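Local atomic coordinates of peptidoglycan D,D-transpeptidase PbpA (Mycobacterium tuberculosis, PDB entry 3UN7), a protein that probably cross-links peptidoglycan in the mycobacterial cell wall as a penicillin-binding serine D,D-transpeptidase, and is probably needed for the regulation of cell length. Residues V133-P138 with I143-S148; I185-P190 with L430-A435; L318-I323 with H411-A416. One frame throughout, in Å; residues are numbered along the deposited sequence.

Contact 1 (V133-P138 with I143-S148)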
loop_
_atom_site.group_PDB
_atom_site.type_symbol
_atom_site.label_atom_id
_atom_site.label_comp_id
_atom_site.label_asym_id
_atom_site.label_seq_id
_atom_site.Cartn_x
_atom_site.Cartn_y
_atom_site.Cartn_z
ATOM N N VAL A 133 0.353 5.732 -1.266
ATOM C CA VAL A 133 1.699 5.225 -1.431
ATOM C C VAL A 133 2.070 4.392 -0.202
ATOM O O VAL A 133 1.839 4.803 0.940
ATOM C CB VAL A 133 2.744 6.367 -1.598
ATOM C CG1 VAL A 133 4.165 5.800 -1.649
ATOM C CG2 VAL A 133 2.447 7.215 -2.845
ATOM N N VAL A 134 2.650 3.225 -0.437
ATOM C CA VAL A 134 3.098 2.367 0.651
ATOM C C VAL A 134 4.525 1.977 0.349
ATOM O O VAL A 134 4.858 1.639 -0.802
ATOM C CB VAL A 134 2.240 1.068 0.789
ATOM C CG1 VAL A 134 2.828 0.152 1.865
ATOM C CG2 VAL A 134 0.794 1.406 1.132
ATOM N N ALA A 135 5.366 2.016 1.376
ATOM C CA ALA A 135 6.721 1.526 1.278
ATOM C C ALA A 135 6.958 0.524 2.402
ATOM O O ALA A 135 6.579 0.745 3.557
ATOM C CB ALA A 135 7.740 2.680 1.324
ATOM N N LEU A 136 7.564 -0.593 2.033
ATOM C CA LEU A 136 7.814 -1.692 2.959
ATOM C C LEU A 136 9.277 -2.061 2.877
ATOM O O LEU A 136 9.914 -1.904 1.826
ATOM C CB LEU A 136 6.974 -2.926 2.587
ATOM C CG LEU A 136 5.441 -2.802 2.560
ATOM C CD1 LEU A 136 4.807 -4.122 2.133
ATOM C CD2 LEU A 136 4.891 -2.377 3.940
ATOM N N GLU A 137 9.814 -2.556 3.980
ATOM C CA GLU A 137 11.155 -3.136 3.977
ATOM C C GLU A 137 10.982 -4.633 3.803
ATOM O O GLU A 137 10.468 -5.287 4.707
ATOM C CB GLU A 137 11.846 -2.851 5.307
ATOM C CG GLU A 137 13.280 -3.368 5.379
ATOM C CD GLU A 137 13.998 -2.776 6.564
ATOM O OE1 GLU A 137 13.699 -3.184 7.697
ATOM O OE2 GLU A 137 14.845 -1.885 6.363
ATOM N N PRO A 138 11.409 -5.188 2.649
ATOM C CA PRO A 138 11.021 -6.560 2.349
ATOM C C PRO A 138 11.550 -7.636 3.305
ATOM O O PRO A 138 10.838 -8.606 3.547
ATOM C CB PRO A 138 11.508 -6.760 0.903
ATOM C CG PRO A 138 11.668 -5.356 0.350
ATOM C CD PRO A 138 12.200 -4.608 1.544
ATOM N N ILE A 143 6.821 -1.133 7.931
ATOM C CA ILE A 143 6.063 -0.207 7.064
ATOM C C ILE A 143 6.811 1.117 7.150
ATOM O O ILE A 143 6.861 1.739 8.210
ATOM C CB ILE A 143 4.552 -0.096 7.479
ATOM C CG1 ILE A 143 3.820 -1.423 7.188
ATOM C CG2 ILE A 143 3.848 1.069 6.753
ATOM C CD1 ILE A 143 2.426 -1.514 7.821
ATOM N N LEU A 144 7.442 1.506 6.045
ATOM C CA LEU A 144 8.332 2.668 6.012
ATOM C C LEU A 144 7.599 3.937 5.571
ATOM O O LEU A 144 8.033 5.048 5.859
ATOM C CB LEU A 144 9.543 2.391 5.101
ATOM C CG LEU A 144 10.370 1.127 5.373
ATOM C CD1 LEU A 144 11.382 0.872 4.242
ATOM C CD2 LEU A 144 11.098 1.212 6.707
ATOM N N ALA A 145 6.476 3.756 4.885
ATOM C CA ALA A 145 5.621 4.865 4.539
ATOM C C ALA A 145 4.229 4.337 4.337
ATOM O O ALA A 145 4.033 3.227 3.822
ATOM C CB ALA A 145 6.117 5.587 3.262
ATOM N N LEU A 146 3.272 5.153 4.756
ATOM C CA LEU A 146 1.863 4.877 4.603
ATOM C C LEU A 146 1.232 6.224 4.285
ATOM O O LEU A 146 0.960 7.013 5.180
ATOM C CB LEU A 146 1.305 4.292 5.902
ATOM C CG LEU A 146 0.008 3.492 5.845
ATOM C CD1 LEU A 146 0.209 2.186 5.068
ATOM C CD2 LEU A 146 -0.476 3.201 7.286
ATOM N N VAL A 147 1.082 6.500 2.999
ATOM C CA VAL A 147 0.620 7.802 2.511
ATOM C C VAL A 147 -0.761 7.677 1.889
ATOM O O VAL A 147 -1.022 6.750 1.135
ATOM C CB VAL A 147 1.608 8.420 1.505
ATOM C CG1 VAL A 147 1.066 9.745 0.957
ATOM C CG2 VAL A 147 2.968 8.669 2.179
ATOM N N SER A 148 -1.651 8.604 2.232
ATOM C CA SER A 148 -2.980 8.657 1.613
ATOM C C SER A 148 -3.243 10.098 1.189
ATOM O O SER A 148 -2.801 11.038 1.862
ATOM C CB SER A 148 -4.054 8.142 2.584
ATOM O OG SER A 148 -5.292 7.936 1.914
#
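A beta hairpin at the edge of the five-stranded antiparallel sheet of the transpeptidase domain pairs Val133 with Val147 and, further along, Ala135 with both Leu144 and Ala145, a classic beta bulge. The strands run almost exactly opposite, at 177°. At the regular end, Val133 N donates to Val147 O at 2.9 Å and Val147 N returns a straighter bond to Val133 O at 2.8 Å. Ala135 N then gives its hydrogen to Ala145 O (3.0 Å). The return is divided: Ala135 O accepts a short bond from Leu144 N (2.7 Å) and a longer one from Ala145 N (3.3 Å), both arriving from the same face of the carbonyl plane. That double grip absorbs the extra residue and moves the register by one, so that Leu136 faces Ile143.

Small alanines and slim valines make up one face, that of Val133, Ala135, Ala145 and Val147. Here Ala145 touches Ile113 and Gln114 of helix 111-123 and Ala135 touches Val453 of helix 446-458; small methyls are consistent with close packing. The other face carries larger aliphatic groups, Leu136, Ile143 and Leu146, together with Val134; helix 317-328 packs on Val134 and Leu136, and Ala184 and Ile185 on Leu146. On this side the pairs lie alongside each other and point the same way: Val134 CG2 beside Leu146 CD1, and Leu136 CD2 against Ile143 CG1 at 3.6 Å. Thr140, in the connecting turn, hydrogen-bonds Glu137 OE1. The bulge also aims Leu144 across the pair: with CG beside the backbone N (chi1 -54°), its side chain lies along the start of the turn, CD1 coming 3.8 Å from Glu137 N and 3.9 Å from Glu137 CB.

Contact 2 (I185-P190 with L430-A435)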
loop_
_atom_site.group_PDB
_atom_site.type_symbol
_atom_site.label_atom_id
_atom_site.label_comp_id
_atom_site.label_asym_id
_atom_site.label_seq_id
_atom_site.Cartn_x
_atom_site.Cartn_y
_atom_site.Cartn_z
ATOM N N ILE A 185 -4.705 1.343 3.302
ATOM C CA ILE A 185 -5.080 0.092 4.009
ATOM C C ILE A 185 -6.567 -0.177 4.160
ATOM O O ILE A 185 -6.944 -1.295 4.471
ATOM C CB ILE A 185 -4.466 0.017 5.418
ATOM C CG1 ILE A 185 -4.986 1.156 6.330
ATOM C CG2 ILE A 185 -2.946 0.011 5.327
ATOM C CD1 ILE A 185 -4.604 0.997 7.820
ATOM N N SER A 186 -7.400 0.848 3.993
ATOM C CA SER A 186 -8.846 0.743 4.276
ATOM C C SER A 186 -9.694 0.608 3.021
ATOM O O SER A 186 -10.883 0.310 3.113
ATOM C CB SER A 186 -9.346 1.962 5.064
ATOM O OG SER A 186 -8.788 2.001 6.365
ATOM N N GLU A 187 -9.103 0.857 1.856
ATOM C CA GLU A 187 -9.859 0.833 0.603
ATOM C C GLU A 187 -9.217 -0.171 -0.339
ATOM O O GLU A 187 -7.989 -0.320 -0.352
ATOM C CB GLU A 187 -9.908 2.238 -0.019
ATOM C CG GLU A 187 -10.815 2.408 -1.270
ATOM C CD GLU A 187 -11.036 3.881 -1.662
ATOM O OE1 GLU A 187 -10.874 4.779 -0.801
ATOM O OE2 GLU A 187 -11.369 4.153 -2.843
ATOM N N THR A 188 -10.048 -0.878 -1.106
ATOM C CA THR A 188 -9.544 -1.814 -2.100
ATOM C C THR A 188 -9.859 -1.271 -3.485
ATOM O O THR A 188 -10.848 -0.549 -3.672
ATOM C CB THR A 188 -10.161 -3.222 -1.976
ATOM O OG1 THR A 188 -11.579 -3.112 -2.022
ATOM C CG2 THR A 188 -9.732 -3.919 -0.699
ATOM N N TYR A 189 -9.008 -1.628 -4.442
ATOM C CA TYR A 189 -9.072 -1.119 -5.812
ATOM C C TYR A 189 -8.774 -2.266 -6.740
ATOM O O TYR A 189 -8.044 -3.171 -6.355
ATOM C CB TYR A 189 -7.988 -0.065 -6.027
ATOM C CG TYR A 189 -8.108 1.130 -5.130
ATOM C CD1 TYR A 189 -8.839 2.258 -5.538
ATOM C CD2 TYR A 189 -7.505 1.145 -3.875
ATOM C CE1 TYR A 189 -8.957 3.372 -4.712
ATOM C CE2 TYR A 189 -7.610 2.254 -3.042
ATOM C CZ TYR A 189 -8.334 3.364 -3.469
ATOM O OH TYR A 189 -8.435 4.462 -2.653
ATOM N N PRO A 190 -9.317 -2.241 -7.972
ATOM C CA PRO A 190 -8.829 -3.238 -8.929
ATOM C C PRO A 190 -7.336 -3.011 -9.151
ATOM O O PRO A 190 -6.925 -1.860 -9.306
ATOM C CB PRO A 190 -9.614 -2.927 -10.214
ATOM C CG PRO A 190 -10.801 -2.133 -9.769
ATOM C CD PRO A 190 -10.373 -1.380 -8.542
ATOM N N LEU A 430 -0.697 3.953 -5.896
ATOM C CA LEU A 430 -1.959 4.010 -6.611
ATOM C C LEU A 430 -2.358 5.466 -6.827
ATOM O O LEU A 430 -2.497 6.225 -5.856
ATOM C CB LEU A 430 -3.064 3.254 -5.860
ATOM C CG LEU A 430 -4.442 3.604 -6.436
ATOM C CD1 LEU A 430 -4.782 2.761 -7.671
ATOM C CD2 LEU A 430 -5.464 3.474 -5.347
ATOM N N VAL A 431 -2.513 5.857 -8.101
ATOM C CA VAL A 431 -3.051 7.160 -8.452
ATOM C C VAL A 431 -4.443 6.942 -9.023
ATOM O O VAL A 431 -4.595 6.426 -10.142
ATOM C CB VAL A 431 -2.193 7.910 -9.514
ATOM C CG1 VAL A 431 -2.843 9.230 -9.853
ATOM C CG2 VAL A 431 -0.763 8.135 -9.006
ATOM N N GLU A 432 -5.453 7.311 -8.242
ATOM C CA GLU A 432 -6.841 7.174 -8.675
ATOM C C GLU A 432 -7.108 8.060 -9.900
ATOM O O GLU A 432 -6.757 9.246 -9.912
ATOM C CB GLU A 432 -7.794 7.527 -7.532
ATOM C CG GLU A 432 -7.690 6.568 -6.350
ATOM C CD GLU A 432 -8.838 6.702 -5.372
ATOM O OE1 GLU A 432 -9.991 6.901 -5.809
ATOM O OE2 GLU A 432 -8.582 6.583 -4.157
ATOM N N ASN A 433 -7.712 7.458 -10.922
ATOM C CA ASN A 433 -8.015 8.127 -12.193
ATOM C C ASN A 433 -6.771 8.703 -12.881
ATOM O O ASN A 433 -6.868 9.638 -13.662
ATOM C CB ASN A 433 -9.096 9.201 -12.000
ATOM C CG ASN A 433 -10.471 8.602 -11.701
ATOM O OD1 ASN A 433 -10.604 7.754 -10.833
ATOM N ND2 ASN A 433 -11.493 9.044 -12.430
ATOM N N GLY A 434 -5.613 8.127 -12.584
ATOM C CA GLY A 434 -4.331 8.676 -13.021
ATOM C C GLY A 434 -3.861 8.100 -14.348
ATOM O O GLY A 434 -2.800 8.491 -14.858
ATOM N N ALA A 435 -4.646 7.174 -14.902
ATOM C CA ALA A 435 -4.286 6.526 -16.158
ATOM C C ALA A 435 -4.064 7.468 -17.343
ATOM O O ALA A 435 -4.767 8.462 -17.532
ATOM C CB ALA A 435 -5.274 5.434 -16.533
#
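Tyr189 meets Leu430 with a ring face and Glu432 with its hydroxyl end, and these three residues carry nearly all of the contact between 185-190 and 430-435. Methyl CD2 of Leu430 stands over the centre of the phenol ring in a CH-pi arrangement, though its exact height is doubtful. Leucine fits because its branched end can present a methyl to the flat ring: CG anti to the backbone N (chi1 166°) carries CD2 to the ring face.

Glu432 comes to the edge of the same ring, crossing it at about a right angle, with its carboxylate plane turned 61° from that of the ring. Its OE2 takes a hydrogen bond from Tyr189 OH, at 2.6 Å, although the hydroxyl is modelled too close to a neighbour and its exact place is doubtful. Glu432 CD lies 3.4 Å from Tyr189 CE1, so the acid also rests against the ring edge. A second acid, Glu187, approaches from the other direction and brings its carboxylate near that of Glu432; it is the neighbour modelled too close to the hydroxyl, so its position is equally doubtful and the approach of like charges only approximate. Arg183 probably eases this repulsion, since its NE forms a salt bridge with Glu432 OE2 and a long, weak ion pair with Glu187 OE1.

A type II beta turn from Val431 to Gly434 follows, closed by Gly434 N to Val431 O at 3.1 Å. Asn433 takes its positive-phi position, which asparagine tolerates well. The arrangement ties the end of strand 425-431 to the loop just before Ser193, the probable acyl-ester nucleophile that opens the SxxK motif of penicillin-binding proteins.

Contact 3 (L318-I323 with H411-A416); sequences LANAEI and HAWYIA
Trp413 is the residue of strand segment 411-416 that first meets helix 317-328, and it does so by offering the face of its indole to Asn320. The amide stands steeply on the ring, their planes 78° apart, with ND2 placed 3.3 Å above the indole plane and displaced toward the rim. Its nearest ring atoms are CE3, 3.4 Å from Asn320 ND2, and CZ3, 3.5 Å from it. The amide nitrogen, which carries partial positive charge, would be expected to suit the electron-rich face; its hydrogen bond is to Thr194 OG1, beside the probable nucleophile Ser193. Asn320 CB, 3.7 Å from Trp413 CZ3, adds an apolar touch. The indole is itself tethered at the far end, where NE1 donates to Pro190 O.

Tyr414 turns to the opposite face of the strand, packs on helix 446-458 and hydrogen-bonds Glu378 through its hydroxyl.

Ile415 returns to the side of Asn320 and meets it at about a right angle. Both branches are used: CG2 lies 3.6 Å from Asn320 CG, and CD1 lies 3.7 Å from Asn320 OD1. This second touch depends on CG1 sitting between the backbone N and carbonyl carbon, with chi1 at 61°. Ile415 and Trp413 thus meet the buried Asn320 from two adjacent sides. In the fold, strand 411-418 runs between strand 393-399, which carries the KTG motif, and strand 425-431, with helix 317-328 on one face of the sheet and helix 446-458 on the other.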
loop_
_atom_site.group_PDB
_atom_site.type_symbol
_atom_site.label_atom_id
_atom_site.label_comp_id
_atom_site.label_asym_id
_atom_site.label_seq_id
_atom_site.Cartn_x
_atom_site.Cartn_y
_atom_site.Cartn_z
ATOM N N LEU A 318 -1.491 -1.454 0.269
ATOM C CA LEU A 318 -0.587 -2.256 1.095
ATOM C C LEU A 318 -0.413 -3.701 0.587
ATOM O O LEU A 318 0.709 -4.220 0.571
ATOM C CB LEU A 318 -1.048 -2.265 2.552
ATOM C CG LEU A 318 -0.268 -3.161 3.518
ATOM C CD1 LEU A 318 1.161 -2.678 3.673
ATOM C CD2 LEU A 318 -0.961 -3.270 4.899
ATOM N N ALA A 319 -1.516 -4.358 0.213
ATOM C CA ALA A 319 -1.437 -5.720 -0.353
ATOM C C ALA A 319 -0.614 -5.755 -1.657
ATOM O O ALA A 319 0.159 -6.686 -1.881
ATOM C CB ALA A 319 -2.841 -6.304 -0.565
ATOM N N ASN A 320 -0.761 -4.737 -2.508
ATOM C CA ASN A 320 0.060 -4.684 -3.722
ATOM C C ASN A 320 1.546 -4.434 -3.394
ATOM O O ASN A 320 2.408 -5.045 -4.015
ATOM C CB ASN A 320 -0.493 -3.697 -4.765
ATOM C CG ASN A 320 -0.627 -4.322 -6.171
ATOM O OD1 ASN A 320 -0.164 -5.433 -6.422
ATOM N ND2 ASN A 320 -1.251 -3.586 -7.092
ATOM N N ALA A 321 1.854 -3.569 -2.421
ATOM C CA ALA A 321 3.249 -3.406 -1.941
ATOM C C ALA A 321 3.794 -4.720 -1.409
ATOM O O ALA A 321 4.967 -5.036 -1.619
ATOM C CB ALA A 321 3.365 -2.317 -0.847
ATOM N N GLU A 322 2.928 -5.472 -0.723
ATOM C CA GLU A 322 3.281 -6.763 -0.125
ATOM C C GLU A 322 3.655 -7.827 -1.183
ATOM O O GLU A 322 4.579 -8.628 -0.973
ATOM C CB GLU A 322 2.117 -7.269 0.743
ATOM C CG GLU A 322 2.495 -7.619 2.192
ATOM C CD GLU A 322 1.278 -7.901 3.085
ATOM O OE1 GLU A 322 0.349 -7.058 3.103
ATOM O OE2 GLU A 322 1.249 -8.955 3.773
ATOM N N ILE A 323 2.929 -7.853 -2.298
ATOM C CA ILE A 323 3.293 -8.742 -3.431
ATOM C C ILE A 323 4.708 -8.431 -3.895
ATOM O O ILE A 323 5.547 -9.334 -4.029
ATOM C CB ILE A 323 2.294 -8.627 -4.603
ATOM C CG1 ILE A 323 0.948 -9.228 -4.204
ATOM C CG2 ILE A 323 2.806 -9.351 -5.856
ATOM C CD1 ILE A 323 -0.208 -8.742 -5.060
ATOM N N HIS A 411 -7.432 3.802 -13.047
ATOM C CA HIS A 411 -6.405 4.043 -12.040
ATOM C C HIS A 411 -5.022 3.761 -12.611
ATOM O O HIS A 411 -4.891 2.983 -13.550
ATOM C CB HIS A 411 -6.621 3.130 -10.835
ATOM C CG HIS A 411 -7.956 3.290 -10.174
ATOM N ND1 HIS A 411 -8.552 4.517 -9.985
ATOM C CD2 HIS A 411 -8.799 2.375 -9.634
ATOM C CE1 HIS A 411 -9.713 4.349 -9.374
ATOM N NE2 HIS A 411 -9.884 3.059 -9.148
ATOM N N ALA A 412 -3.989 4.365 -12.027
ATOM C CA ALA A 412 -2.619 4.094 -12.451
ATOM C C ALA A 412 -1.889 3.527 -11.255
ATOM O O ALA A 412 -1.904 4.130 -10.184
ATOM C CB ALA A 412 -1.948 5.359 -12.922
ATOM N N TRP A 413 -1.267 2.368 -11.451
ATOM C CA TRP A 413 -0.541 1.665 -10.414
ATOM C C TRP A 413 0.924 1.556 -10.799
ATOM O O TRP A 413 1.252 1.410 -11.980
ATOM C CB TRP A 413 -1.035 0.231 -10.307
ATOM C CG TRP A 413 -2.309 -0.049 -9.563
ATOM C CD1 TRP A 413 -3.545 -0.250 -10.109
ATOM C CD2 TRP A 413 -2.450 -0.277 -8.149
ATOM N NE1 TRP A 413 -4.461 -0.547 -9.120
ATOM C CE2 TRP A 413 -3.808 -0.587 -7.910
ATOM C CE3 TRP A 413 -1.559 -0.234 -7.063
ATOM C CZ2 TRP A 413 -4.309 -0.845 -6.619
ATOM C CZ3 TRP A 413 -2.058 -0.498 -5.763
ATOM C CH2 TRP A 413 -3.418 -0.800 -5.562
ATOM N N TYR A 414 1.790 1.570 -9.788
ATOM C CA TYR A 414 3.194 1.187 -9.939
ATOM C C TYR A 414 3.539 0.375 -8.706
ATOM O O TYR A 414 3.328 0.831 -7.593
ATOM C CB TYR A 414 4.068 2.431 -9.982
ATOM C CG TYR A 414 5.568 2.227 -10.182
ATOM C CD1 TYR A 414 6.094 1.907 -11.438
ATOM C CD2 TYR A 414 6.459 2.430 -9.125
ATOM C CE1 TYR A 414 7.472 1.774 -11.629
ATOM C CE2 TYR A 414 7.817 2.301 -9.295
ATOM C CZ TYR A 414 8.320 1.958 -10.537
ATOM O OH TYR A 414 9.673 1.847 -10.674
ATOM N N ILE A 415 4.038 -0.840 -8.899
ATOM C CA ILE A 415 4.582 -1.615 -7.789
ATOM C C ILE A 415 6.034 -1.957 -8.108
ATOM O O ILE A 415 6.369 -2.196 -9.269
ATOM C CB ILE A 415 3.735 -2.868 -7.433
ATOM C CG1 ILE A 415 3.637 -3.854 -8.608
ATOM C CG2 ILE A 415 2.320 -2.445 -6.990
ATOM C CD1 ILE A 415 3.109 -5.238 -8.193
ATOM N N ALA A 416 6.897 -1.941 -7.091
ATOM C CA ALA A 416 8.333 -2.011 -7.371
ATOM C C ALA A 416 9.157 -2.364 -6.160
ATOM O O ALA A 416 8.692 -2.265 -5.029
ATOM C CB ALA A 416 8.828 -0.685 -7.979
#

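Overall arrangement
Contacts 1 and 3 lie in the buried core, whereas contact 2 is only partly buried, at the end of strand 425-431. All three use the same antiparallel sheet: 425-431 lies between 131-136 of contact 1 and 411-418 of contact 3. Contact 1 is backbone pairing between strands; contact 3 sets a helix on the sheet mainly through one asparagine side chain; contact 2 joins a loop through a ring and charged groups. Helix 317-328 links the two core contacts, Val134 CG1 packing on Ala321 CB. Trp413 of contact 3 touches both segments of contact 2, taking Leu430 against its indole as well as meeting Pro190.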